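Side-chain contacts in 3,6-diketocamphane 1,6-monooxygenase (PDB 4UWM), which catalyses the FMNH2- and O2-dependent Baeyer-Villiger oxidation of (1S,4S)-bornane-2,5-dione to a campholide lactone, a step in bacterial degradation of (-)-camphor: residues 38-43 / 343-348; 59-64 / 71-76. All coordinates share one frame; numbering follows the deposited sequence. Where two conformers were deposited one is given.

Both contacts belong to one TIM barrel of the bacterial luciferase family, and their centres lie about 11 Å apart. Contact 1 reaches across the barrel interior between strands 40-43 and 343-347, both of which flank strand 4-9; contact 2 packs helix 57-65 onto the outside of strand 72-79. In the chain, residues 38-43 come first, contact 2 follows, and residues 343-348 close the barrel some 300 residues on. Strands 40-43 and 72-79 are parallel neighbours, joined by probable hydrogen bonds such as Ile43 O to Met76 N at 2.8 Å. Inner polar packing and outer helix packing thus meet in the sheet that carries the FMN.

Contact 1 of 2, residues 38-43 / 343-348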
loop_
_atom_site.group_PDB
_atom_site.type_symbol
_atom_site.label_atom_id
_atom_site.label_comp_id
_atom_site.label_asym_id
_atom_site.label_seq_id
_atom_site.Cartn_x
_atom_site.Cartn_y
_atom_site.Cartn_z
ATOM N N ILE A 38 -5.693 -19.002 13.479
ATOM C CA ILE A 38 -4.437 -19.079 12.739
ATOM C C ILE A 38 -3.538 -17.900 13.186
ATOM O O ILE A 38 -4.002 -16.780 13.369
ATOM C CB ILE A 38 -4.679 -19.207 11.218
ATOM C CG1 ILE A 38 -5.220 -20.621 10.923
ATOM C CG2 ILE A 38 -3.401 -18.940 10.409
ATOM C CD1 ILE A 38 -5.628 -20.872 9.476
ATOM N N ASP A 39 -2.266 -18.196 13.437
ATOM C CA ASP A 39 -1.353 -17.266 14.104
ATOM C C ASP A 39 -0.836 -16.137 13.174
ATOM O O ASP A 39 -0.655 -15.009 13.609
ATOM C CB ASP A 39 -0.128 -18.020 14.630
ATOM C CG ASP A 39 0.812 -17.120 15.409
ATOM O OD1 ASP A 39 0.337 -16.473 16.357
ATOM O OD2 ASP A 39 2.020 -17.047 15.070
ATOM N N SER A 40 -0.562 -16.480 11.925
ATOM C CA SER A 40 0.055 -15.535 10.994
ATOM C C SER A 40 -0.434 -15.769 9.573
ATOM O O SER A 40 -0.799 -16.887 9.208
ATOM C CB SER A 40 1.579 -15.621 11.064
ATOM O OG SER A 40 2.033 -16.896 10.673
ATOM N N MET A 41 -0.452 -14.698 8.772
ATOM C CA MET A 41 -0.714 -14.826 7.345
ATOM C C MET A 41 0.405 -14.138 6.583
ATOM O O MET A 41 0.627 -12.956 6.776
ATOM C CB MET A 41 -2.071 -14.215 6.994
ATOM C CG MET A 41 -2.416 -14.291 5.499
ATOM S SD MET A 41 -3.993 -13.472 5.225
ATOM C CE MET A 41 -4.260 -13.771 3.464
ATOM N N MET A 42 1.125 -14.908 5.776
ATOM C CA MET A 42 2.205 -14.415 4.920
ATOM C C MET A 42 1.621 -14.127 3.533
ATOM O O MET A 42 0.845 -14.940 3.012
ATOM C CB MET A 42 3.317 -15.469 4.803
ATOM C CG MET A 42 4.084 -15.698 6.117
ATOM S SD MET A 42 5.335 -16.991 5.942
ATOM C CE MET A 42 5.872 -17.177 7.656
ATOM N N ILE A 43 1.994 -12.988 2.931
ATOM C CA ILE A 43 1.495 -12.627 1.585
ATOM C C ILE A 43 2.660 -12.279 0.696
ATOM O O ILE A 43 3.441 -11.377 1.033
ATOM C CB ILE A 43 0.463 -11.477 1.645
ATOM C CG1 ILE A 43 -0.637 -11.846 2.641
ATOM C CG2 ILE A 43 -0.100 -11.165 0.243
ATOM C CD1 ILE A 43 -1.502 -10.720 3.144
ATOM N N THR A 343 6.020 -23.294 13.126
ATOM C CA THR A 343 4.764 -22.933 12.432
ATOM C C THR A 343 4.575 -23.762 11.183
ATOM O O THR A 343 5.480 -23.849 10.329
ATOM C CB THR A 343 4.687 -21.418 12.052
ATOM O OG1 THR A 343 4.780 -20.608 13.228
ATOM C CG2 THR A 343 3.351 -21.097 11.373
ATOM N N LEU A 344 3.397 -24.363 11.072
ATOM C CA LEU A 344 3.031 -25.074 9.865
ATOM C C LEU A 344 2.353 -24.049 8.957
ATOM O O LEU A 344 1.227 -23.600 9.237
ATOM C CB LEU A 344 2.070 -26.225 10.174
ATOM C CG LEU A 344 1.517 -26.945 8.945
ATOM C CD1 LEU A 344 2.571 -27.853 8.346
ATOM C CD2 LEU A 344 0.248 -27.716 9.282
ATOM N N GLN A 345 3.044 -23.684 7.880
ATOM C CA GLN A 345 2.570 -22.585 7.050
ATOM C C GLN A 345 1.775 -23.176 5.909
ATOM O O GLN A 345 2.339 -23.686 4.955
ATOM C CB GLN A 345 3.742 -21.708 6.552
ATOM C CG GLN A 345 3.389 -20.228 6.374
ATOM C CD GLN A 345 3.302 -19.457 7.695
ATOM O OE1 GLN A 345 4.139 -19.628 8.587
ATOM N NE2 GLN A 345 2.305 -18.578 7.809
ATOM N N VAL A 346 0.455 -23.095 6.017
ATOM C CA VAL A 346 -0.430 -23.726 5.038
ATOM C C VAL A 346 -0.603 -22.908 3.758
ATOM O O VAL A 346 -1.008 -21.748 3.811
ATOM C CB VAL A 346 -1.808 -24.027 5.665
ATOM C CG1 VAL A 346 -2.722 -24.710 4.654
ATOM C CG2 VAL A 346 -1.620 -24.885 6.914
ATOM N N GLU A 347 -0.310 -23.524 2.616
ATOM C CA GLU A 347 -0.433 -22.862 1.313
ATOM C C GLU A 347 -1.893 -22.640 0.948
ATOM O O GLU A 347 -2.677 -23.595 0.890
ATOM C CB GLU A 347 0.237 -23.687 0.218
ATOM C CG GLU A 347 1.759 -23.749 0.257
ATOM C CD GLU A 347 2.456 -22.499 -0.290
ATOM O OE1 GLU A 347 1.774 -21.574 -0.818
ATOM O OE2 GLU A 347 3.699 -22.449 -0.176
ATOM N N ALA A 348 -2.264 -21.383 0.699
ATOM C CA ALA A 348 -3.639 -21.059 0.338
ATOM C C ALA A 348 -3.855 -21.280 -1.151
ATOM O O ALA A 348 -3.012 -20.902 -1.980
ATOM C CB ALA A 348 -3.995 -19.627 0.736
HETATM O O HOH W 1 3.027 -18.208 12.734
#
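Thr343 reaches Ser40 and Asp39 through one ordered water. Thr343 OG1 lies 3.0 Å from this water, Ser40 OG 2.6 Å from it, and the water donates a hydrogen to Asp39 OD2. Strand 4-9 runs between the two strands and pairs with both, so their short axes come no closer than 8.4 Å and side chains pointing into the TIM barrel must bridge the distance.

Gln345 does most of that bridging. Its chain bends at CG (chi2 76°), swinging the amide across to strand 40-43. There NE2 gives a hydrogen bond to Leu7 O, its stronger partner, and a weak though nearly straight bond to Ser40 OG (3.3 Å, N-H...O 176°). Held by two acceptors, NE2 is probably fixed in place, which would keep the amide from flipping. Met42 lies roughly perpendicular to the glutamine chain and over the flat of the amide: SD stands 3.6 Å from Gln345 CD, and the methyl CE sits above Gln345 OE1 at only 3.1 Å, a tight fit for carbon against oxygen. Met42 also leans on Phe104 and Met76, the latter an FMN-binding residue. Replacing the glutamine by an alanine here would probably leave Leu7 O and Ser40 OG without their shared donor and open a gap under the Met42 thioether.

Two residues further on, Glu347 turns to the flavin end of the barrel, where OE1 bonds to His10 ND1 and OE2 to Ser256 OG; His10 in turn binds FMN through NE2, so Glu347 probably helps to position the imidazole. Chemically, the contact serves the amide nitrogen with a backbone carbonyl and a serine hydroxyl and lets the two hydroxyls share a water, while the thioether covers the amide face.

Contact 2 of 2, residues 59-64 / 71-76; sequences LLIAAA and IKFAPM. With FMN (flavin mononucleotide), chain C.
Met76 O is gripped by two donors: N3 of the FMN ring at 2.9 Å (N-H...O 143°) and the hydroxyl of Ser44. It lies on strand 72-79, just past the regular part 72-75; this is the second strand of a beta-alpha-beta unit in the TIM barrel, formed by strand 40-43, helix 57-65 and strand 72-79. The strand leading up to this carbonyl is packed from outside by the helix, running nearly antiparallel to it at 165° with 9.1 Å between the short axes.

Ile61 carries this packing. With CG1 placed anti to its own carbonyl carbon (chi1 -66°) and the chain extended beyond, the ethyl arm runs out until CD1 abuts the N-CD bond of the proline, 3.8 Å from Pro75 CD. The other branch, CG2, rests 3.6 Å from Phe73 CB and near the root of the ring, the two side chains running alongside each other and pointing opposite ways. No hydrogen bond crosses between helix and strand here; the side chains meet by apolar packing. Ile43 and Leu99 touch Ile61 as well, while Tyr103 packs on Pro75.

Other faces of the helix serve different partners: Leu60 and Ala63 lie against helix 19-35, and Leu59 meets Leu59 of the second subunit, part of the homodimer interface. One turn along from Ile61, the small Ala64 leaves room for the far end of the ring, with its CB 3.8 Å from Phe73 CZ.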
loop_
_atom_site.group_PDB
_atom_site.type_symbol
_atom_site.label_atom_id
_atom_site.label_comp_id
_atom_site.label_asym_id
_atom_site.label_seq_id
_atom_site.Cartn_x
_atom_site.Cartn_y
_atom_site.Cartn_z
ATOM N N LEU A 59 -0.880 -3.680 0.549
ATOM C CA LEU A 59 -2.258 -3.202 0.330
ATOM C C LEU A 59 -3.291 -4.145 0.949
ATOM O O LEU A 59 -4.272 -3.698 1.581
ATOM C CB LEU A 59 -2.572 -2.994 -1.167
ATOM C CG LEU A 59 -1.776 -1.967 -1.975
ATOM C CD1 LEU A 59 -2.461 -1.668 -3.311
ATOM C CD2 LEU A 59 -1.571 -0.682 -1.236
ATOM N N LEU A 60 -3.061 -5.434 0.783
ATOM C CA LEU A 60 -3.971 -6.437 1.317
ATOM C C LEU A 60 -3.872 -6.477 2.844
ATOM O O LEU A 60 -4.885 -6.540 3.543
ATOM C CB LEU A 60 -3.636 -7.796 0.718
ATOM C CG LEU A 60 -4.409 -9.006 1.255
ATOM C CD1 LEU A 60 -5.920 -8.771 1.189
ATOM C CD2 LEU A 60 -3.989 -10.247 0.490
ATOM N N ILE A 61 -2.643 -6.399 3.359
ATOM C CA ILE A 61 -2.429 -6.353 4.816
ATOM C C ILE A 61 -3.164 -5.156 5.423
ATOM O O ILE A 61 -3.894 -5.292 6.415
ATOM C CB ILE A 61 -0.928 -6.280 5.169
ATOM C CG1 ILE A 61 -0.202 -7.565 4.759
ATOM C CG2 ILE A 61 -0.761 -5.999 6.664
ATOM C CD1 ILE A 61 1.331 -7.541 4.862
ATOM N N ALA A 62 -2.978 -3.983 4.819
ATOM C CA ALA A 62 -3.669 -2.778 5.268
ATOM C C ALA A 62 -5.199 -2.904 5.220
ATOM O O ALA A 62 -5.912 -2.456 6.141
ATOM C CB ALA A 62 -3.205 -1.561 4.469
ATOM N N ALA A 63 -5.706 -3.509 4.147
ATOM C CA ALA A 63 -7.155 -3.725 4.005
ATOM C C ALA A 63 -7.760 -4.713 5.020
ATOM O O ALA A 63 -8.932 -4.609 5.352
ATOM C CB ALA A 63 -7.504 -4.158 2.585
ATOM N N ALA A 64 -6.965 -5.668 5.475
ATOM C CA ALA A 64 -7.394 -6.665 6.447
ATOM C C ALA A 64 -7.098 -6.268 7.893
ATOM O O ALA A 64 -7.562 -6.948 8.819
ATOM C CB ALA A 64 -6.735 -8.014 6.131
ATOM N N ILE A 71 -4.509 -12.186 14.355
ATOM C CA ILE A 71 -3.574 -12.739 13.387
ATOM C C ILE A 71 -2.470 -11.706 13.101
ATOM O O ILE A 71 -2.732 -10.505 13.115
ATOM C CB ILE A 71 -4.321 -13.191 12.096
ATOM C CG1 ILE A 71 -3.474 -14.157 11.268
ATOM C CG2 ILE A 71 -4.884 -11.986 11.325
ATOM C CD1 ILE A 71 -4.295 -14.976 10.282
ATOM N N LYS A 72 -1.247 -12.194 12.896
ATOM C CA LYS A 72 -0.107 -11.371 12.524
ATOM C C LYS A 72 0.106 -11.452 11.000
ATOM O O LYS A 72 -0.074 -12.512 10.401
ATOM C CB LYS A 72 1.163 -11.862 13.226
ATOM C CG LYS A 72 1.074 -11.900 14.752
ATOM C CD LYS A 72 2.414 -12.357 15.300
ATOM C CE LYS A 72 2.323 -12.840 16.734
ATOM N NZ LYS A 72 3.700 -13.177 17.183
ATOM N N PHE A 73 0.522 -10.346 10.391
ATOM C CA PHE A 73 0.748 -10.315 8.931
ATOM C C PHE A 73 2.212 -10.134 8.579
ATOM O O PHE A 73 2.934 -9.472 9.313
ATOM C CB PHE A 73 -0.038 -9.171 8.300
ATOM C CG PHE A 73 -1.517 -9.316 8.408
ATOM C CD1 PHE A 73 -2.225 -10.059 7.464
ATOM C CD2 PHE A 73 -2.214 -8.679 9.420
ATOM C CE1 PHE A 73 -3.601 -10.177 7.548
ATOM C CE2 PHE A 73 -3.606 -8.787 9.505
ATOM C CZ PHE A 73 -4.296 -9.547 8.575
ATOM N N ALA A 74 2.643 -10.703 7.455
ATOM C CA ALA A 74 3.971 -10.441 6.936
ATOM C C ALA A 74 3.965 -10.445 5.427
ATOM O O ALA A 74 3.463 -11.394 4.813
ATOM C CB ALA A 74 4.977 -11.484 7.440
ATOM N N PRO A 75 4.564 -9.408 4.812
ATOM C CA PRO A 75 4.939 -9.589 3.420
ATOM C C PRO A 75 6.015 -10.661 3.354
ATOM O O PRO A 75 6.962 -10.665 4.179
ATOM C CB PRO A 75 5.497 -8.198 3.011
ATOM C CG PRO A 75 5.978 -7.610 4.287
ATOM C CD PRO A 75 5.050 -8.126 5.368
ATOM N N MET A 76 5.889 -11.574 2.402
ATOM C CA MET A 76 6.819 -12.696 2.288
ATOM C C MET A 76 7.150 -12.992 0.829
ATOM O O MET A 76 6.622 -13.957 0.230
ATOM C CB MET A 76 6.242 -13.940 2.982
ATOM C CG MET A 76 7.234 -15.095 3.144
ATOM S SD MET A 76 8.661 -14.604 4.134
ATOM C CE MET A 76 7.850 -14.252 5.703
HETATM N N1 FMN C . 10.372 -16.664 -1.836
HETATM C C2 FMN C . 9.726 -15.823 -0.977
HETATM O O2 FMN C . 10.313 -14.803 -0.560
HETATM N N3 FMN C . 8.471 -16.047 -0.545
HETATM C C4 FMN C . 7.764 -17.116 -0.932
HETATM O O4 FMN C . 6.604 -17.276 -0.499
HETATM C C4A FMN C . 8.387 -18.089 -1.874
HETATM N N5 FMN C . 7.736 -19.189 -2.316
HETATM C C5A FMN C . 8.320 -20.063 -3.173
HETATM C C6 FMN C . 7.618 -21.191 -3.605
HETATM C C7 FMN C . 8.203 -22.102 -4.487
HETATM C C7M FMN C . 7.428 -23.314 -4.941
HETATM C C8 FMN C . 9.594 -21.857 -4.968
HETATM C C8M FMN C . 10.274 -22.803 -5.918
HETATM C C9 FMN C . 10.295 -20.734 -4.538
HETATM C C9A FMN C . 9.718 -19.823 -3.656
HETATM N N10 FMN C . 10.430 -18.679 -3.210
HETATM C C10 FMN C . 9.778 -17.789 -2.317
HETATM C "C1'" FMN C . 11.800 -18.412 -3.689
HETATM C "C2'" FMN C . 12.851 -18.910 -2.708
HETATM O "O2'" FMN C . 12.492 -18.456 -1.404
HETATM C "C3'" FMN C . 14.233 -18.376 -3.075
HETATM O "O3'" FMN C . 14.891 -19.347 -3.901
HETATM C "C4'" FMN C . 15.050 -18.068 -1.817
HETATM O "O4'" FMN C . 14.644 -16.811 -1.260
HETATM C "C5'" FMN C . 16.555 -18.066 -2.058
HETATM O "O5'" FMN C . 16.996 -19.368 -1.696
HETATM P P FMN C . 18.529 -19.763 -1.464
HETATM O O1P FMN C . 19.202 -18.603 -0.799
HETATM O O2P FMN C . 18.356 -20.954 -0.569
HETATM O O3P FMN C . 19.020 -20.065 -2.852
#